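Local structure of putative amidohydrolase (Unidentified, 3MKV) at residues G208-S213 against T237-A242. The protein probably acts as a zinc-dependent prolidase of the amidohydrolase superfamily, hydrolysing dipeptides that end in proline. Sequence-based numbering, arbitrary orientation.
Sequences GVFGYS and TPAAIA
A loop run, 208-213, largely extended from V209, passes the first turn of helix 238-246, with the CA atoms of F210 and A240 5.9 Å apart and those of G208 and T237 6.3 Å apart. F210 carries most of the contact. A chi1 of -69°, with CG anti to the carbonyl carbon, swings the ring off the loop so that CE1 and CZ come up to the A239 methyl. That methyl lies at the ring edge, near the ring plane, with CB of A239 3.6 Å from CZ of F210. The backbone N of A240 lies oblique to the ring, 3.9 Å from CE1 of F210. A separate apolar contact brings CB of A240 to 4.2 Å from CD1 of F210. At the other end, the CG2 methyl of T237 rests 4.1 Å from CA of G208.

T237 is the N-cap of the helix. Its OG1 sits between the backbone N and the carbonyl carbon (chi1 65°) and accepts a weak bond from A240 N at 3.4 Å. The same rotation turns CG2 to the G208 side. The contact is small and mostly apolar, burying 178 Å² in all.

A second subunit, another copy of the protein, forms backbone hydrogen bonds with F210. Y212 O accepts from R243, further along helix 238-246. Both segments belong to the amidohydrolase family region, whose fold is a TIM barrel. The A240 side chain is about 12 Å from a zinc ion. Helix 238-246 follows strand 232-235, which carries the zinc ligand H234, and its I241 and A242 pack on helix 260-269.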
loop_
_atom_site.group_PDB
_atom_site.type_symbol
_atom_site.label_atom_id
_atom_site.label_comp_id
_atom_site.label_asym_id
_atom_site.label_seq_id
_atom_site.Cartn_x
_atom_site.Cartn_y
_atom_site.Cartn_z
ATOM N N GLY A 208 2.756 25.517 26.852
ATOM C CA GLY A 208 1.369 25.889 27.139
ATOM C C GLY A 208 0.286 25.423 26.172
ATOM O O GLY A 208 -0.905 25.611 26.427
ATOM N N VAL A 209 0.686 24.828 25.055
ATOM C CA VAL A 209 -0.269 24.315 24.073
ATOM C C VAL A 209 -1.088 23.170 24.666
ATOM O O VAL A 209 -0.597 22.441 25.522
ATOM C CB VAL A 209 0.453 23.789 22.812
ATOM C CG1 VAL A 209 1.278 22.545 23.161
ATOM C CG2 VAL A 209 -0.553 23.481 21.694
ATOM N N PHE A 210 -2.330 23.016 24.203
ATOM C CA PHE A 210 -3.180 21.912 24.623
ATOM C C PHE A 210 -2.775 20.624 23.922
ATOM O O PHE A 210 -2.352 20.634 22.769
ATOM C CB PHE A 210 -4.649 22.185 24.290
ATOM C CG PHE A 210 -5.278 23.276 25.113
ATOM C CD1 PHE A 210 -4.594 23.861 26.162
ATOM C CD2 PHE A 210 -6.586 23.686 24.855
ATOM C CE1 PHE A 210 -5.180 24.861 26.926
ATOM C CE2 PHE A 210 -7.186 24.677 25.621
ATOM C CZ PHE A 210 -6.477 25.270 26.658
ATOM N N GLY A 211 -2.916 19.508 24.619
ATOM C CA GLY A 211 -2.758 18.212 23.991
ATOM C C GLY A 211 -4.107 17.542 23.822
ATOM O O GLY A 211 -4.780 17.247 24.804
ATOM N N TYR A 212 -4.506 17.313 22.575
ATOM C CA TYR A 212 -5.754 16.610 22.274
ATOM C C TYR A 212 -6.991 17.482 22.418
ATOM O O TYR A 212 -7.014 18.442 23.187
ATOM C CB TYR A 212 -5.909 15.342 23.144
ATOM C CG TYR A 212 -5.116 14.156 22.631
ATOM C CD1 TYR A 212 -4.241 13.450 23.462
ATOM C CD2 TYR A 212 -5.218 13.763 21.310
ATOM C CE1 TYR A 212 -3.513 12.380 22.993
ATOM C CE2 TYR A 212 -4.493 12.691 20.827
ATOM C CZ TYR A 212 -3.639 12.002 21.663
ATOM O OH TYR A 212 -2.923 10.937 21.145
ATOM N N SER A 213 -8.021 17.130 21.661
ATOM C CA SER A 213 -9.353 17.682 21.842
ATOM C C SER A 213 -10.032 16.963 23.000
ATOM O O SER A 213 -9.608 15.878 23.394
ATOM C CB SER A 213 -10.177 17.451 20.575
ATOM O OG SER A 213 -10.425 16.066 20.371
ATOM N N THR A 237 -0.430 23.881 32.569
ATOM C CA THR A 237 -1.213 25.098 32.830
ATOM C C THR A 237 -2.634 24.870 33.345
ATOM O O THR A 237 -3.238 23.824 33.113
ATOM C CB THR A 237 -1.329 25.981 31.576
ATOM O OG1 THR A 237 -2.084 25.286 30.576
ATOM C CG2 THR A 237 0.045 26.338 31.027
ATOM N N PRO A 238 -3.179 25.871 34.046
ATOM C CA PRO A 238 -4.546 25.742 34.549
ATOM C C PRO A 238 -5.520 25.285 33.461
ATOM O O PRO A 238 -6.254 24.327 33.656
ATOM C CB PRO A 238 -4.879 27.159 35.035
ATOM C CG PRO A 238 -3.523 27.748 35.415
ATOM C CD PRO A 238 -2.555 27.159 34.411
ATOM N N ALA A 239 -5.528 25.970 32.325
ATOM C CA ALA A 239 -6.420 25.608 31.224
ATOM C C ALA A 239 -6.298 24.128 30.834
ATOM O O ALA A 239 -7.298 23.436 30.676
ATOM C CB ALA A 239 -6.143 26.496 30.028
ATOM N N ALA A 240 -5.061 23.656 30.679
ATOM C CA ALA A 240 -4.799 22.275 30.280
ATOM C C ALA A 240 -5.104 21.272 31.398
ATOM O O ALA A 240 -5.691 20.214 31.169
ATOM C CB ALA A 240 -3.368 22.138 29.805
ATOM N N ILE A 241 -4.718 21.615 32.616
ATOM C CA ILE A 241 -5.078 20.805 33.760
ATOM C C ILE A 241 -6.594 20.685 33.907
ATOM O O ILE A 241 -7.132 19.592 34.078
ATOM C CB ILE A 241 -4.506 21.404 35.028
ATOM C CG1 ILE A 241 -2.971 21.388 34.965
ATOM C CG2 ILE A 241 -5.049 20.662 36.238
ATOM C CD1 ILE A 241 -2.286 22.134 36.103
ATOM N N ALA A 242 -7.281 21.817 33.823
ATOM C CA ALA A 242 -8.726 21.860 34.022
ATOM C C ALA A 242 -9.514 21.007 33.020
ATOM O O ALA A 242 -10.441 20.286 33.401
ATOM C CB ALA A 242 -9.217 23.320 34.000
#